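Local coordinates for CLIP-associating protein (Drosophila melanogaster, PDB 4G3A), which tracks microtubule plus ends and stabilises dynamic microtubules, supporting mitotic spindle formation and kinetochore attachment, and is represented here by its N-terminal TOG-like domain, at residues S74-N85 / L112-L123. Residues are numbered along the deposited sequence; the frame is centred on the assembly and turned at random.
Sequences SELIKRLGSDFN and LLLRDLMEHRVL
L113 meets S74 and I77 where two successive HEAT repeats of this TOG domain stack: segments 74-80 and 112-119, which belong to helices 63-80 and 104-119, the second helices of repeats 1 and 2, run side by side and almost parallel, 5° apart with axes 9.2 Å from each other. L113 CG lies 3.9 Å from I77 CD1, the side chains crossing at about a right angle, while L113 CA lies near S74 OG. One turn on, D116 supplies the polar link. Its OD2 accepts a hydrogen bond of 2.8 Å from S74 OG through the anti lone pair, and a water bridges the same oxygen to K78 NZ, which is salt-bridged to E75 within its own helix. K78 NZ itself stays 4.5 Å from D116 OD2, too far for a direct salt bridge. With an alanine here, the buried S74 hydroxyl would probably lose its acceptor and the bridging water the carboxylate that accepts from it. The end of the L117 side chain comes over to I77, L117 CD2 packing 3.6 Å from I77 CD1 and also approaching F84, whose ring carries I77 CG1 over its centre. Beyond the helix end, H120 lays one face of its imidazole against the aliphatic part of K78, a CH-pi contact with K78 CG 3.7 Å from the centroid of the H120 ring; a second water joins H120 ND1 to K78 O. R121, with positive phi, completes the Schellman motif that closes helix 104-119 and brings V122 back to the interface. The valine's two methyls divide the work: CG1, anti to the backbone N (chi1 176°), reaches N85, whose OD1 is hydrogen-bonded to T88, whereas V122 CG2 lies 3.6 Å from I77 CG2 and 3.5 Å from G81 O.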
ATOM      1  N   SER A  74      -1.668   9.298  -6.436  1.00 30.78           N
ATOM      2  CA  SER A  74      -3.020   8.749  -6.418  1.00 33.26           C
ATOM      3  C   SER A  74      -3.890   9.398  -7.503  1.00 33.41           C
ATOM      4  O   SER A  74      -4.640   8.711  -8.206  1.00 34.71           O
ATOM      5  CB  SER A  74      -3.659   8.902  -5.034  1.00 31.89           C
ATOM      6  OG  SER A  74      -3.289   7.824  -4.185  1.00 33.21           O
ATOM      7  N   GLU A  75      -3.780  10.718  -7.649  1.00 35.55           N
ATOM      8  CA  GLU A  75      -4.577  11.426  -8.655  1.00 33.56           C
ATOM      9  C   GLU A  75      -4.188  11.046 -10.088  1.00 32.56           C
ATOM     10  O   GLU A  75      -5.057  10.858 -10.936  1.00 35.84           O
ATOM     11  CB  GLU A  75      -4.514  12.946  -8.443  1.00 32.18           C
ATOM     12  CG  GLU A  75      -5.139  13.387  -7.131  1.00 37.81           C
ATOM     13  CD  GLU A  75      -6.548  12.841  -6.941  1.00 42.70           C
ATOM     14  OE1 GLU A  75      -7.344  12.859  -7.912  1.00 45.72           O
ATOM     15  OE2 GLU A  75      -6.862  12.385  -5.819  1.00 43.50           O
ATOM     16  N   LEU A  76      -2.891  10.905 -10.348  1.00 29.46           N
ATOM     17  CA  LEU A  76      -2.424  10.420 -11.652  1.00 32.13           C
ATOM     18  C   LEU A  76      -2.910   8.997 -11.930  1.00 37.78           C
ATOM     19  O   LEU A  76      -3.314   8.673 -13.052  1.00 33.80           O
ATOM     20  CB  LEU A  76      -0.894  10.466 -11.739  1.00 30.69           C
ATOM     21  CG  LEU A  76      -0.249  11.854 -11.693  1.00 39.60           C
ATOM     22  CD1 LEU A  76       1.252  11.752 -11.457  1.00 37.83           C
ATOM     23  CD2 LEU A  76      -0.545  12.628 -12.972  1.00 39.58           C
ATOM     24  N   ILE A  77      -2.870   8.147 -10.903  1.00 36.44           N
ATOM     25  CA  ILE A  77      -3.364   6.786 -11.046  1.00 28.80           C
ATOM     26  C   ILE A  77      -4.832   6.821 -11.447  1.00 34.75           C
ATOM     27  O   ILE A  77      -5.245   6.118 -12.364  1.00 36.95           O
ATOM     28  CB  ILE A  77      -3.219   5.988  -9.737  1.00 33.67           C
ATOM     29  CG1 ILE A  77      -1.752   5.668  -9.467  1.00 32.63           C
ATOM     30  CG2 ILE A  77      -4.023   4.699  -9.794  1.00 31.79           C
ATOM     31  CD1 ILE A  77      -1.493   5.381  -8.018  1.00 33.40           C
ATOM     32  N   LYS A  78      -5.622   7.636 -10.750  1.00 31.68           N
ATOM     33  CA  LYS A  78      -7.043   7.750 -11.059  1.00 36.58           C
ATOM     34  C   LYS A  78      -7.284   8.223 -12.490  1.00 39.37           C
ATOM     35  O   LYS A  78      -8.164   7.708 -13.175  1.00 39.34           O
ATOM     36  CB  LYS A  78      -7.738   8.684 -10.073  1.00 36.89           C
ATOM     37  CG  LYS A  78      -7.798   8.144  -8.669  1.00 44.16           C
ATOM     38  CD  LYS A  78      -8.345   9.189  -7.736  1.00 46.97           C
ATOM     39  CE  LYS A  78      -7.978   8.877  -6.307  1.00 47.08           C
ATOM     40  NZ  LYS A  78      -8.484   9.955  -5.417  1.00 47.32           N
ATOM     41  N   ARG A  79      -6.493   9.190 -12.946  1.00 38.02           N
ATOM     42  CA  ARG A  79      -6.643   9.717 -14.303  1.00 43.83           C
ATOM     43  C   ARG A  79      -6.053   8.796 -15.360  1.00 47.56           C
ATOM     44  O   ARG A  79      -6.582   8.702 -16.469  1.00 49.61           O
ATOM     45  CB  ARG A  79      -5.966  11.081 -14.439  1.00 39.20           C
ATOM     46  CG  ARG A  79      -6.602  12.185 -13.648  1.00 48.80           C
ATOM     47  CD  ARG A  79      -5.900  13.473 -13.951  1.00 53.22           C
ATOM     48  NE  ARG A  79      -6.554  14.607 -13.316  1.00 56.19           N
ATOM     49  CZ  ARG A  79      -7.320  15.483 -13.956  1.00 50.03           C
ATOM     50  NH1 ARG A  79      -7.532  15.367 -15.264  1.00 47.68           N
ATOM     51  NH2 ARG A  79      -7.872  16.478 -13.281  1.00 45.13           N
ATOM     52  N   LEU A  80      -4.945   8.138 -15.025  1.00 41.14           N
ATOM     53  CA  LEU A  80      -4.185   7.366 -16.010  1.00 42.46           C
ATOM     54  C   LEU A  80      -4.605   5.907 -16.103  1.00 49.28           C
ATOM     55  O   LEU A  80      -4.444   5.273 -17.147  1.00 56.12           O
ATOM     56  CB  LEU A  80      -2.692   7.438 -15.708  1.00 36.98           C
ATOM     57  CG  LEU A  80      -1.890   8.488 -16.471  1.00 45.25           C
ATOM     58  CD1 LEU A  80      -2.602   9.820 -16.439  1.00 47.79           C
ATOM     59  CD2 LEU A  80      -0.490   8.602 -15.901  1.00 39.72           C
ATOM     60  N   GLY A  81      -5.125   5.366 -15.012  1.00 41.61           N
ATOM     61  CA  GLY A  81      -5.511   3.967 -14.997  1.00 38.89           C
ATOM     62  C   GLY A  81      -4.336   3.104 -15.402  1.00 39.77           C
ATOM     63  O   GLY A  81      -3.224   3.307 -14.921  1.00 38.64           O
ATOM     64  N   SER A  82      -4.571   2.155 -16.305  1.00 41.81           N
ATOM     65  CA  SER A  82      -3.532   1.195 -16.675  1.00 43.88           C
ATOM     66  C   SER A  82      -2.299   1.877 -17.254  1.00 44.87           C
ATOM     67  O   SER A  82      -1.203   1.322 -17.219  1.00 47.75           O
ATOM     68  CB  SER A  82      -4.072   0.119 -17.637  1.00 41.74           C
ATOM     69  OG  SER A  82      -4.433   0.662 -18.897  1.00 59.01           O
ATOM     70  N   ASP A  83      -2.475   3.082 -17.789  1.00 48.69           N
ATOM     71  CA  ASP A  83      -1.348   3.801 -18.368  1.00 51.99           C
ATOM     72  C   ASP A  83      -0.285   4.126 -17.316  1.00 48.30           C
ATOM     73  O   ASP A  83       0.905   4.208 -17.626  1.00 46.81           O
ATOM     74  CB  ASP A  83      -1.820   5.060 -19.109  1.00 52.09           C
ATOM     75  CG  ASP A  83      -2.633   4.731 -20.355  1.00 56.89           C
ATOM     76  OD1 ASP A  83      -2.361   3.689 -20.993  1.00 54.33           O
ATOM     77  OD2 ASP A  83      -3.547   5.506 -20.697  1.00 61.56           O
ATOM     78  N   PHE A  84      -0.715   4.275 -16.067  1.00 43.52           N
ATOM     79  CA  PHE A  84       0.213   4.551 -14.974  1.00 40.71           C
ATOM     80  C   PHE A  84       1.242   3.442 -14.781  1.00 40.11           C
ATOM     81  O   PHE A  84       2.301   3.668 -14.196  1.00 33.83           O
ATOM     82  CB  PHE A  84      -0.534   4.771 -13.652  1.00 40.96           C
ATOM     83  CG  PHE A  84       0.348   5.287 -12.545  1.00 37.25           C
ATOM     84  CD1 PHE A  84       1.011   4.413 -11.697  1.00 31.22           C
ATOM     85  CD2 PHE A  84       0.522   6.658 -12.369  1.00 34.53           C
ATOM     86  CE1 PHE A  84       1.829   4.888 -10.687  1.00 33.27           C
ATOM     87  CE2 PHE A  84       1.338   7.147 -11.364  1.00 39.97           C
ATOM     88  CZ  PHE A  84       1.993   6.271 -10.518  1.00 33.73           C
ATOM     89  N   ASN A  85       0.937   2.244 -15.268  1.00 49.70           N
ATOM     90  CA  ASN A  85       1.757   1.080 -14.931  1.00 49.85           C
ATOM     91  C   ASN A  85       3.174   1.200 -15.468  1.00 50.57           C
ATOM     92  O   ASN A  85       4.047   0.415 -15.112  1.00 52.29           O
ATOM     93  CB  ASN A  85       1.102  -0.230 -15.388  1.00 48.65           C
ATOM     94  CG  ASN A  85       1.642  -1.437 -14.646  1.00 50.66           C
ATOM     95  OD1 ASN A  85       2.002  -1.347 -13.469  1.00 42.39           O
ATOM     96  ND2 ASN A  85       1.706  -2.575 -15.331  1.00 59.94           N
ATOM     97  N   LEU A 112      -3.417   4.243   0.723  1.00 26.22           N
ATOM     98  CA  LEU A 112      -4.444   4.658  -0.225  1.00 30.55           C
ATOM     99  C   LEU A 112      -3.918   4.614  -1.672  1.00 25.43           C
ATOM    100  O   LEU A 112      -4.620   4.177  -2.576  1.00 31.83           O
ATOM    101  CB  LEU A 112      -5.003   6.038   0.154  1.00 31.97           C
ATOM    102  CG  LEU A 112      -6.103   6.651  -0.718  1.00 40.73           C
ATOM    103  CD1 LEU A 112      -7.159   5.631  -1.140  1.00 41.20           C
ATOM    104  CD2 LEU A 112      -6.744   7.832   0.001  1.00 48.45           C
ATOM    105  N   LEU A 113      -2.678   5.041  -1.889  1.00 28.69           N
ATOM    106  CA  LEU A 113      -2.047   4.899  -3.203  1.00 23.51           C
ATOM    107  C   LEU A 113      -2.061   3.443  -3.669  1.00 28.36           C
ATOM    108  O   LEU A 113      -2.343   3.151  -4.845  1.00 26.06           O
ATOM    109  CB  LEU A 113      -0.595   5.431  -3.174  1.00 24.54           C
ATOM    110  CG  LEU A 113       0.171   5.444  -4.503  1.00 27.53           C
ATOM    111  CD1 LEU A 113       1.351   6.479  -4.508  1.00 23.16           C
ATOM    112  CD2 LEU A 113       0.673   4.051  -4.880  1.00 31.49           C
ATOM    113  N   LEU A 114      -1.745   2.526  -2.752  1.00 30.63           N
ATOM    114  CA  LEU A 114      -1.769   1.102  -3.081  1.00 23.58           C
ATOM    115  C   LEU A 114      -3.182   0.641  -3.459  1.00 24.66           C
ATOM    116  O   LEU A 114      -3.364  -0.068  -4.440  1.00 21.54           O
ATOM    117  CB  LEU A 114      -1.211   0.246  -1.931  1.00 27.20           C
ATOM    118  CG  LEU A 114       0.260   0.483  -1.568  1.00 24.07           C
ATOM    119  CD1 LEU A 114       0.640  -0.350  -0.346  1.00 22.94           C
ATOM    120  CD2 LEU A 114       1.162   0.167  -2.749  1.00 23.52           C
ATOM    121  N   ARG A 115      -4.187   1.044  -2.693  1.00 27.90           N
ATOM    122  CA  ARG A 115      -5.558   0.670  -3.043  1.00 28.43           C
ATOM    123  C   ARG A 115      -5.975   1.275  -4.394  1.00 32.58           C
ATOM    124  O   ARG A 115      -6.681   0.642  -5.183  1.00 30.31           O
ATOM    125  CB  ARG A 115      -6.528   1.058  -1.921  1.00 23.42           C
ATOM    126  CG  ARG A 115      -6.286   0.273  -0.619  1.00 29.18           C
ATOM    127  CD  ARG A 115      -7.493   0.336   0.325  1.00 33.43           C
ATOM    128  NE  ARG A 115      -7.765   1.692   0.796  1.00 36.67           N
ATOM    129  CZ  ARG A 115      -7.184   2.239   1.861  1.00 43.17           C
ATOM    130  NH1 ARG A 115      -6.291   1.549   2.560  1.00 38.79           N
ATOM    131  NH2 ARG A 115      -7.487   3.473   2.230  1.00 38.06           N
ATOM    132  N   ASP A 116      -5.521   2.497  -4.662  1.00 29.29           N
ATOM    133  CA  ASP A 116      -5.839   3.160  -5.925  1.00 29.81           C
ATOM    134  C   ASP A 116      -5.249   2.412  -7.122  1.00 24.42           C
ATOM    135  O   ASP A 116      -5.905   2.273  -8.153  1.00 26.32           O
ATOM    136  CB  ASP A 116      -5.395   4.630  -5.913  1.00 30.38           C
ATOM    137  CG  ASP A 116      -6.255   5.502  -5.002  1.00 35.29           C
ATOM    138  OD1 ASP A 116      -7.438   5.169  -4.756  1.00 35.48           O
ATOM    139  OD2 ASP A 116      -5.742   6.532  -4.529  1.00 38.09           O
ATOM    140  N   LEU A 117      -4.027   1.909  -6.984  1.00 24.32           N
ATOM    141  CA  LEU A 117      -3.429   1.092  -8.043  1.00 25.27           C
ATOM    142  C   LEU A 117      -4.339  -0.069  -8.452  1.00 32.95           C
ATOM    143  O   LEU A 117      -4.456  -0.409  -9.630  1.00 29.94           O
ATOM    144  CB  LEU A 117      -2.069   0.538  -7.602  1.00 26.62           C
ATOM    145  CG  LEU A 117      -0.873   1.481  -7.424  1.00 25.00           C
ATOM    146  CD1 LEU A 117       0.299   0.760  -6.762  1.00 28.74           C
ATOM    147  CD2 LEU A 117      -0.428   2.078  -8.777  1.00 28.22           C
HETATM  148  N   MSE A 118      -4.974  -0.687  -7.464  1.00 32.29           N
HETATM  149  CA  MSE A 118      -5.819  -1.842  -7.717  1.00 30.94           C
HETATM  150  C   MSE A 118      -7.208  -1.406  -8.172  1.00 31.68           C
HETATM  151  O   MSE A 118      -7.738  -1.930  -9.142  1.00 36.06           O
HETATM  152  CB  MSE A 118      -5.906  -2.716  -6.460  1.00 26.35           C
HETATM  153  CG  MSE A 118      -4.575  -3.339  -6.083  1.00 28.41           C
HETATM  154 SE   MSE A 118      -4.759  -4.556  -4.535  1.00 33.37          SE
HETATM  155  CE  MSE A 118      -4.863  -3.193  -3.156  1.00 26.95           C
ATOM    156  N   GLU A 119      -7.797  -0.439  -7.482  1.00 30.82           N
ATOM    157  CA  GLU A 119      -9.147  -0.018  -7.837  1.00 33.11           C
ATOM    158  C   GLU A 119      -9.190   0.510  -9.273  1.00 33.57           C
ATOM    159  O   GLU A 119     -10.117   0.213 -10.024  1.00 36.96           O
ATOM    160  CB  GLU A 119      -9.687   1.035  -6.865  1.00 36.05           C
ATOM    161  CG  GLU A 119     -11.142   1.423  -7.154  1.00 43.69           C
ATOM    162  CD  GLU A 119     -11.761   2.324  -6.086  1.00 53.43           C
ATOM    163  OE1 GLU A 119     -11.118   2.573  -5.044  1.00 51.93           O
ATOM    164  OE2 GLU A 119     -12.908   2.777  -6.293  1.00 52.49           O
ATOM    165  N   HIS A 120      -8.169   1.263  -9.664  1.00 31.74           N
ATOM    166  CA  HIS A 120      -8.148   1.839 -11.007  1.00 38.92           C
ATOM    167  C   HIS A 120      -7.406   0.981 -12.023  1.00 35.60           C
ATOM    168  O   HIS A 120      -7.054   1.442 -13.107  1.00 38.86           O
ATOM    169  CB  HIS A 120      -7.640   3.282 -10.958  1.00 39.08           C
ATOM    170  CG  HIS A 120      -8.446   4.136 -10.035  1.00 40.18           C
ATOM    171  ND1 HIS A 120      -9.586   4.795 -10.443  1.00 44.99           N
ATOM    172  CD2 HIS A 120      -8.322   4.377  -8.711  1.00 36.66           C
ATOM    173  CE1 HIS A 120     -10.115   5.428  -9.412  1.00 48.28           C
ATOM    174  NE2 HIS A 120      -9.374   5.186  -8.348  1.00 43.35           N
ATOM    175  N   ARG A 121      -7.183  -0.277 -11.659  1.00 34.24           N
ATOM    176  CA  ARG A 121      -6.711  -1.282 -12.602  1.00 39.93           C
ATOM    177  C   ARG A 121      -5.359  -0.964 -13.233  1.00 33.07           C
ATOM    178  O   ARG A 121      -5.126  -1.259 -14.407  1.00 37.07           O
ATOM    179  CB  ARG A 121      -7.758  -1.537 -13.694  1.00 45.18           C
ATOM    180  CG  ARG A 121      -9.125  -1.920 -13.170  1.00 59.32           C
ATOM    181  CD  ARG A 121     -10.035  -2.360 -14.304  1.00 74.95           C
ATOM    182  NE  ARG A 121     -11.331  -2.820 -13.815  1.00 89.40           N
ATOM    183  CZ  ARG A 121     -11.581  -4.064 -13.421  1.00 97.00           C
ATOM    184  NH1 ARG A 121     -10.620  -4.978 -13.457  1.00 97.37           N
ATOM    185  NH2 ARG A 121     -12.790  -4.394 -12.990  1.00 99.07           N
ATOM    186  N   VAL A 122      -4.458  -0.386 -12.446  1.00 32.17           N
ATOM    187  CA  VAL A 122      -3.082  -0.247 -12.897  1.00 31.93           C
ATOM    188  C   VAL A 122      -2.507  -1.640 -13.102  1.00 36.65           C
ATOM    189  O   VAL A 122      -1.848  -1.910 -14.105  1.00 37.69           O
ATOM    190  CB  VAL A 122      -2.228   0.523 -11.888  1.00 29.92           C
ATOM    191  CG1 VAL A 122      -0.788   0.568 -12.347  1.00 28.80           C
ATOM    192  CG2 VAL A 122      -2.771   1.918 -11.713  1.00 29.31           C
ATOM    193  N   LEU A 123      -2.765  -2.518 -12.134  1.00 29.24           N
ATOM    194  CA  LEU A 123      -2.435  -3.936 -12.225  1.00 32.72           C
ATOM    195  C   LEU A 123      -3.411  -4.732 -11.357  1.00 35.86           C
ATOM    196  O   LEU A 123      -4.027  -4.176 -10.445  1.00 34.34           O
ATOM    197  CB  LEU A 123      -0.995  -4.222 -11.769  1.00 35.75           C
ATOM    198  CG  LEU A 123      -0.315  -3.485 -10.605  1.00 47.15           C
ATOM    199  CD1 LEU A 123      -1.265  -3.052  -9.507  1.00 53.07           C
ATOM    200  CD2 LEU A 123       0.827  -4.332 -10.053  1.00 32.09           C
TER
HETATM  201  O   HOH W   1      -7.142   8.555  -3.421  1.00 36.39           O
HETATM  202  O   HOH W   2      -9.448   5.292 -13.448  0.98 46.61           O